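Local coordinates for protein group 3 allergen SMIPP-S YvT004A06 (Sarcoptes scabiei type hominis, PDB 3H7T) that is an inactivated paralogue of a mite serine protease that keeps the trypsin-like fold, so the endopeptidase activity assigned to its family probably does not apply to it, at residues Tyr164-Asp167 with Gly168-Cys171; Leu107-Leu110 with Leu111-Pro114; Ser57-Arg60 with Thr61-Gly64. One frame throughout, in Å; residues are numbered along the deposited sequence.

Contact 1 of 3, residues Tyr164-Asp167 with Gly168-Cys171. With ZN (zinc ion), chain C.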
loop_
_atom_site.group_PDB
_atom_site.type_symbol
_atom_site.label_atom_id
_atom_site.label_comp_id
_atom_site.label_asym_id
_atom_site.label_seq_id
_atom_site.Cartn_x
_atom_site.Cartn_y
_atom_site.Cartn_z
ATOM N N TYR A 164 -2.395 -8.660 14.726
ATOM C CA TYR A 164 -2.250 -7.998 13.424
ATOM C C TYR A 164 -2.317 -8.959 12.241
ATOM O O TYR A 164 -2.488 -8.516 11.098
ATOM C CB TYR A 164 -0.942 -7.194 13.354
ATOM C CG TYR A 164 -0.842 -6.092 14.392
ATOM C CD1 TYR A 164 -1.824 -5.104 14.485
ATOM C CD2 TYR A 164 0.230 -6.043 15.278
ATOM C CE1 TYR A 164 -1.738 -4.091 15.440
ATOM C CE2 TYR A 164 0.330 -5.029 16.236
ATOM C CZ TYR A 164 -0.660 -4.062 16.311
ATOM O OH TYR A 164 -0.573 -3.063 17.253
ATOM N N ILE A 165 -2.187 -10.260 12.508
ATOM C CA ILE A 165 -2.145 -11.278 11.445
ATOM C C ILE A 165 -3.469 -12.046 11.376
ATOM O O ILE A 165 -3.874 -12.722 12.334
ATOM C CB ILE A 165 -0.952 -12.270 11.632
ATOM C CG1 ILE A 165 0.351 -11.526 12.031
ATOM C CG2 ILE A 165 -0.774 -13.170 10.396
ATOM C CD1 ILE A 165 0.908 -10.591 10.960
ATOM N N TYR A 166 -4.132 -11.947 10.231
ATOM C CA TYR A 166 -5.450 -12.571 10.040
ATOM C C TYR A 166 -5.614 -12.857 8.539
ATOM O O TYR A 166 -4.724 -12.526 7.756
ATOM C CB TYR A 166 -6.551 -11.661 10.623
ATOM C CG TYR A 166 -6.798 -10.395 9.842
ATOM C CD1 TYR A 166 -7.964 -10.241 9.095
ATOM C CD2 TYR A 166 -5.863 -9.353 9.829
ATOM C CE1 TYR A 166 -8.195 -9.095 8.367
ATOM C CE2 TYR A 166 -6.092 -8.198 9.103
ATOM C CZ TYR A 166 -7.256 -8.078 8.368
ATOM O OH TYR A 166 -7.498 -6.952 7.621
ATOM N N ASP A 167 -6.720 -13.465 8.122
ATOM C CA ASP A 167 -6.856 -13.895 6.721
ATOM C C ASP A 167 -6.839 -12.746 5.710
ATOM O O ASP A 167 -6.545 -12.955 4.526
ATOM C CB ASP A 167 -8.113 -14.747 6.506
ATOM C CG ASP A 167 -8.094 -16.049 7.294
ATOM O OD1 ASP A 167 -7.004 -16.595 7.598
ATOM O OD2 ASP A 167 -9.196 -16.546 7.598
ATOM N N GLY A 168 -7.164 -11.538 6.168
ATOM C CA GLY A 168 -7.220 -10.373 5.286
ATOM C C GLY A 168 -5.866 -9.707 5.046
ATOM O O GLY A 168 -5.789 -8.663 4.384
ATOM N N VAL A 169 -4.808 -10.288 5.611
ATOM C CA VAL A 169 -3.436 -9.891 5.279
ATOM C C VAL A 169 -2.589 -11.079 4.869
ATOM O O VAL A 169 -2.918 -12.227 5.184
ATOM C CB VAL A 169 -2.712 -9.108 6.435
ATOM C CG1 VAL A 169 -3.430 -7.787 6.734
ATOM C CG2 VAL A 169 -2.541 -9.961 7.699
ATOM N N PHE A 170 -1.499 -10.797 4.160
ATOM C CA PHE A 170 -0.425 -11.765 3.987
ATOM C C PHE A 170 0.883 -11.139 4.438
ATOM O O PHE A 170 0.983 -9.910 4.558
ATOM C CB PHE A 170 -0.342 -12.286 2.541
ATOM C CG PHE A 170 0.109 -11.269 1.527
ATOM C CD1 PHE A 170 1.469 -11.064 1.276
ATOM C CD2 PHE A 170 -0.825 -10.548 0.790
ATOM C CE1 PHE A 170 1.889 -10.129 0.314
ATOM C CE2 PHE A 170 -0.417 -9.607 -0.175
ATOM C CZ PHE A 170 0.941 -9.406 -0.420
ATOM N N CYS A 171 1.875 -11.983 4.710
ATOM C CA CYS A 171 3.163 -11.519 5.220
ATOM C C CYS A 171 4.212 -11.710 4.149
ATOM O O CYS A 171 4.166 -12.692 3.401
ATOM C CB CYS A 171 3.567 -12.307 6.468
ATOM S SG CYS A 171 2.459 -12.089 7.895
HETATM ZN ZN ZN C . -7.074 -17.681 9.248
#

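Contact 2 of 3, residues Leu107-Leu110 with Leu111-Pro114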
loop_
_atom_site.group_PDB
_atom_site.type_symbol
_atom_site.label_atom_id
_atom_site.label_comp_id
_atom_site.label_asym_id
_atom_site.label_seq_id
_atom_site.Cartn_x
_atom_site.Cartn_y
_atom_site.Cartn_z
ATOM N N LEU A 107 -7.061 -5.582 -10.587
ATOM C CA LEU A 107 -7.352 -6.291 -9.342
ATOM C C LEU A 107 -7.153 -7.801 -9.515
ATOM O O LEU A 107 -7.270 -8.310 -10.626
ATOM C CB LEU A 107 -8.768 -5.960 -8.855
ATOM C CG LEU A 107 -8.996 -4.516 -8.384
ATOM C CD1 LEU A 107 -10.486 -4.219 -8.148
ATOM C CD2 LEU A 107 -8.190 -4.248 -7.113
ATOM N N PRO A 108 -6.831 -8.519 -8.418
ATOM C CA PRO A 108 -6.655 -9.964 -8.479
ATOM C C PRO A 108 -8.016 -10.667 -8.459
ATOM O O PRO A 108 -9.027 -10.023 -8.188
ATOM C CB PRO A 108 -5.929 -10.259 -7.170
ATOM C CG PRO A 108 -6.515 -9.282 -6.223
ATOM C CD PRO A 108 -6.666 -8.016 -7.040
ATOM N N SER A 109 -8.019 -11.976 -8.700
ATOM C CA SER A 109 -9.222 -12.803 -8.580
ATOM C C SER A 109 -9.665 -12.903 -7.119
ATOM O O SER A 109 -8.868 -12.664 -6.190
ATOM C CB SER A 109 -8.963 -14.197 -9.150
ATOM O OG SER A 109 -7.888 -14.821 -8.467
ATOM N N LEU A 110 -10.935 -13.249 -6.917
ATOM C CA LEU A 110 -11.516 -13.291 -5.584
ATOM C C LEU A 110 -10.729 -14.197 -4.650
ATOM O O LEU A 110 -10.385 -15.325 -5.008
ATOM C CB LEU A 110 -12.982 -13.736 -5.633
ATOM C CG LEU A 110 -13.690 -13.909 -4.282
ATOM C CD1 LEU A 110 -13.938 -12.567 -3.587
ATOM C CD2 LEU A 110 -14.995 -14.666 -4.470
ATOM N N LEU A 111 -10.451 -13.676 -3.458
ATOM C CA LEU A 111 -9.734 -14.393 -2.408
ATOM C C LEU A 111 -8.322 -14.863 -2.789
ATOM O O LEU A 111 -7.779 -15.775 -2.162
ATOM C CB LEU A 111 -10.591 -15.536 -1.840
ATOM C CG LEU A 111 -11.815 -15.126 -1.007
ATOM C CD1 LEU A 111 -12.702 -16.338 -0.751
ATOM C CD2 LEU A 111 -11.411 -14.478 0.314
ATOM N N TYR A 112 -7.718 -14.219 -3.785
ATOM C CA TYR A 112 -6.324 -14.501 -4.132
ATOM C C TYR A 112 -5.437 -14.442 -2.882
ATOM O O TYR A 112 -5.577 -13.533 -2.053
ATOM C CB TYR A 112 -5.801 -13.533 -5.196
ATOM C CG TYR A 112 -4.429 -13.920 -5.704
ATOM C CD1 TYR A 112 -4.285 -14.830 -6.752
ATOM C CD2 TYR A 112 -3.271 -13.413 -5.108
ATOM C CE1 TYR A 112 -3.028 -15.207 -7.208
ATOM C CE2 TYR A 112 -2.013 -13.788 -5.548
ATOM C CZ TYR A 112 -1.895 -14.675 -6.601
ATOM O OH TYR A 112 -0.649 -15.041 -7.045
ATOM N N ASP A 113 -4.553 -15.424 -2.739
ATOM C CA ASP A 113 -3.680 -15.503 -1.570
ATOM C C ASP A 113 -2.285 -15.925 -2.017
ATOM O O ASP A 113 -2.088 -17.082 -2.397
ATOM C CB ASP A 113 -4.255 -16.489 -0.536
ATOM C CG ASP A 113 -3.642 -16.318 0.868
ATOM O OD1 ASP A 113 -2.865 -15.363 1.105
ATOM O OD2 ASP A 113 -3.951 -17.151 1.749
ATOM N N PRO A 114 -1.313 -14.984 -1.985
ATOM C CA PRO A 114 0.025 -15.285 -2.504
ATOM C C PRO A 114 0.651 -16.473 -1.779
ATOM O O PRO A 114 0.604 -16.545 -0.546
ATOM C CB PRO A 114 0.833 -14.008 -2.207
ATOM C CG PRO A 114 -0.163 -12.962 -1.853
ATOM C CD PRO A 114 -1.369 -13.665 -1.324
#

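Contact 3 of 3, residues Ser57-Arg60 with Thr61-Gly64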
loop_
_atom_site.group_PDB
_atom_site.type_symbol
_atom_site.label_atom_id
_atom_site.label_comp_id
_atom_site.label_asym_id
_atom_site.label_seq_id
_atom_site.Cartn_x
_atom_site.Cartn_y
_atom_site.Cartn_z
ATOM N N SER A 57 5.573 10.369 -11.533
ATOM C CA SER A 57 6.932 10.778 -11.186
ATOM C C SER A 57 7.646 9.737 -10.324
ATOM O O SER A 57 7.020 9.088 -9.487
ATOM C CB SER A 57 6.905 12.128 -10.461
ATOM O OG SER A 57 8.213 12.556 -10.128
ATOM N N SER A 58 8.949 9.579 -10.552
ATOM C CA SER A 58 9.826 8.778 -9.678
ATOM C C SER A 58 10.082 9.472 -8.334
ATOM O O SER A 58 10.527 8.840 -7.367
ATOM C CB SER A 58 11.172 8.517 -10.364
ATOM O OG SER A 58 11.015 7.835 -11.593
ATOM N N TYR A 59 9.815 10.776 -8.286
ATOM C CA TYR A 59 10.068 11.579 -7.104
ATOM C C TYR A 59 8.850 11.635 -6.192
ATOM O O TYR A 59 7.713 11.607 -6.661
ATOM C CB TYR A 59 10.544 12.988 -7.498
ATOM C CG TYR A 59 11.801 12.949 -8.330
ATOM C CD1 TYR A 59 13.040 12.689 -7.742
ATOM C CD2 TYR A 59 11.752 13.146 -9.716
ATOM C CE1 TYR A 59 14.202 12.631 -8.512
ATOM C CE2 TYR A 59 12.908 13.093 -10.486
ATOM C CZ TYR A 59 14.126 12.840 -9.880
ATOM O OH TYR A 59 15.276 12.790 -10.643
ATOM N N ARG A 60 9.109 11.732 -4.890
ATOM C CA ARG A 60 8.063 11.630 -3.873
ATOM C C ARG A 60 7.037 12.758 -3.921
ATOM O O ARG A 60 5.838 12.516 -3.725
ATOM C CB ARG A 60 8.679 11.555 -2.468
ATOM C CG ARG A 60 7.657 11.211 -1.390
ATOM C CD ARG A 60 8.280 11.085 -0.012
ATOM N NE ARG A 60 8.774 12.346 0.559
ATOM C CZ ARG A 60 8.022 13.253 1.181
ATOM N NH1 ARG A 60 6.713 13.079 1.293
ATOM N NH2 ARG A 60 8.586 14.352 1.687
ATOM N N THR A 61 7.511 13.985 -4.157
ATOM C CA THR A 61 6.659 15.171 -4.025
ATOM C C THR A 61 6.714 16.108 -5.233
ATOM O O THR A 61 5.959 17.070 -5.289
ATOM C CB THR A 61 7.009 16.008 -2.752
ATOM O OG1 THR A 61 8.357 16.491 -2.836
ATOM C CG2 THR A 61 6.842 15.196 -1.481
ATOM N N THR A 62 7.605 15.830 -6.184
ATOM C CA THR A 62 7.858 16.748 -7.302
ATOM C C THR A 62 7.833 16.087 -8.680
ATOM O O THR A 62 7.932 14.861 -8.804
ATOM C CB THR A 62 9.228 17.454 -7.160
ATOM O OG1 THR A 62 10.260 16.468 -7.021
ATOM C CG2 THR A 62 9.250 18.398 -5.961
ATOM N N LYS A 63 7.694 16.924 -9.709
ATOM C CA LYS A 63 7.863 16.535 -11.121
ATOM C C LYS A 63 6.826 15.587 -11.686
ATOM O O LYS A 63 7.114 14.814 -12.600
ATOM C CB LYS A 63 9.274 15.996 -11.392
ATOM C CG LYS A 63 10.229 17.044 -11.902
ATOM C CD LYS A 63 11.659 16.596 -11.774
ATOM C CE LYS A 63 12.587 17.731 -12.153
ATOM N NZ LYS A 63 13.822 17.697 -11.345
ATOM N N GLY A 64 5.614 15.638 -11.165
ATOM C CA GLY A 64 4.550 14.895 -11.810
ATOM C C GLY A 64 3.326 15.761 -11.931
ATOM O O GLY A 64 3.399 16.931 -12.316
#

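Contact 1 of 3, residues Tyr164-Asp167 with Gly168-Cys171
The phenol ring of Tyr166 lies across the backbone of the turn it opens. Over one face sits Val169 N, close to the ring centre, with the Gly168 carbonyl carbon nearer the rim; Tyr164 O meets the ring edge in its plane. Tyr166 CG stands between its own backbone N and carbonyl carbon (chi1 71°), which folds the ring back over the chain, and CD1 comes within 3.3 Å of Gly168 N. Val169 crosses the ring at about a right angle, its CG1 branch 3.6 Å from Tyr166 CE2, while its CG2 branch lies 3.4 Å from Tyr166 O. The ring packs on a type I beta turn from Tyr166 to Val169, closed by the hydrogen bond from Val169 N to Tyr166 O, 3.1 Å. From the turn Asp167 reaches outward to bind a zinc ion through OD1 at 2.0 Å. On the inner side the Ile165 CD1 tip touches Cys171 SG at 3.7 Å, the sulfur that is disulfide-bonded to Cys152. Tyr166 OH is held by Asn84 N and Tyr220 OH. The turn thus leads the loop after helix 149-157 into strand 169-172: Ile165 packs on that helix at Cys152 and Tyr156, and Val169 leans on Val213 of the adjacent antiparallel strand 212-216.

Contact 2 of 3, residues Leu107-Leu110 with Leu111-Pro114
With CG of Leu110 opposite its backbone N (chi1 176°) and CG of Leu111 opposite its carbonyl carbon (chi1 -70°), the two leucines of this type II beta turn lie side by side and point the same way. Leu110 CG and Leu111 CG are 4.0 Å apart, a surface pair at the two central positions of the turn that runs from Ser109 to Tyr112. Leu111 has the positive phi (59°) that the third position of a type II turn calls for, although it carries a side chain there. Leu111 CB consequently sits 3.2 Å from Leu110 O. A hydrogen bond from Tyr112 N to Ser109 O, 3.1 Å, closes the turn.

Flanking the turn, Pro108 and Tyr112 pack against each other from its two arms, while the Tyr112 hydroxyl continues away to Gln192 OE1. Pro108 also rests on Val221 of helix 221-228 and on Thr195 of strand 195-200 in this trypsin fold; the leucine end is largely at the surface, yet still touches Leu222 and Tyr219. Ser109 OG comes to the edge of the Tyr112 ring, near its plane, 4.0 Å from CD1; deeper between the arms, Pro108 CB meets Tyr112 CB at 3.8 Å.

Contact 3 of 3, residues Ser57-Arg60 with Thr61-Gly64
The Arg60 guanidinium has the Thr61 methyl over the centre of one face: CG2 stands 3.4 Å above the plane, and CZ and NH1 are its nearest atoms there. The pair sits on an exposed loop of this trypsin-like fold, between strands 51-55 and 65-74 of the six-stranded barrel, and an ST turn at Ser57 organises it. Arg60 bends at chi3 (69°), which folds the planar group back beside its neighbour, and the same side chain makes a cation-pi contact with Phe25. The second flat group, the Tyr59 ring, is approached obliquely by Thr62 OG1 and by the aliphatic part of Lys63. Lys63 runs alongside the tyrosine in the same direction, its CD 3.9 Å from Tyr59 CE2.

In the ST turn Ser57 OG accepts the backbone N-H of Tyr59, its N at 3.0 Å. The same hydroxyl donates across the loop to Thr62 O, and so ties the start of the loop to its far arm. Ser58 O takes a hydrogen bond from Trp125 NE1, just after strand 119-124 of the other sheet. Tyr59 CB packs on Thr62, 3.5 Å from both Thr62 O and Thr62 OG1. The bond from Ser57 OG to Thr62 O measures 2.7 Å and arrives in the carbonyl plane.

In the fold
Contacts 1 and 2 are neighbours, with centres 14 Å apart, and touch where Phe170 CD2 meets Pro114 CG at 3.6 Å. Arg149 and Arg216 join them further: each reaches a backbone oxygen of contact 1 and Asp113 of contact 2, by a salt bridge from Arg149 and a long, weak ion pair with Arg216. Contact 1 enters strand 169-172 of the seven-stranded sheet; contact 2 packs on strand 195-200 of that sheet and on helix 221-228. Contact 3 lies across the chain's centre, on the six-stranded barrel. Contact 1 is partly buried, with a disulfide, aromatic packing and a zinc ligand; contacts 2 and 3 are surface loops, the former apolar at its tip, the latter built on hydroxyls and charged chains.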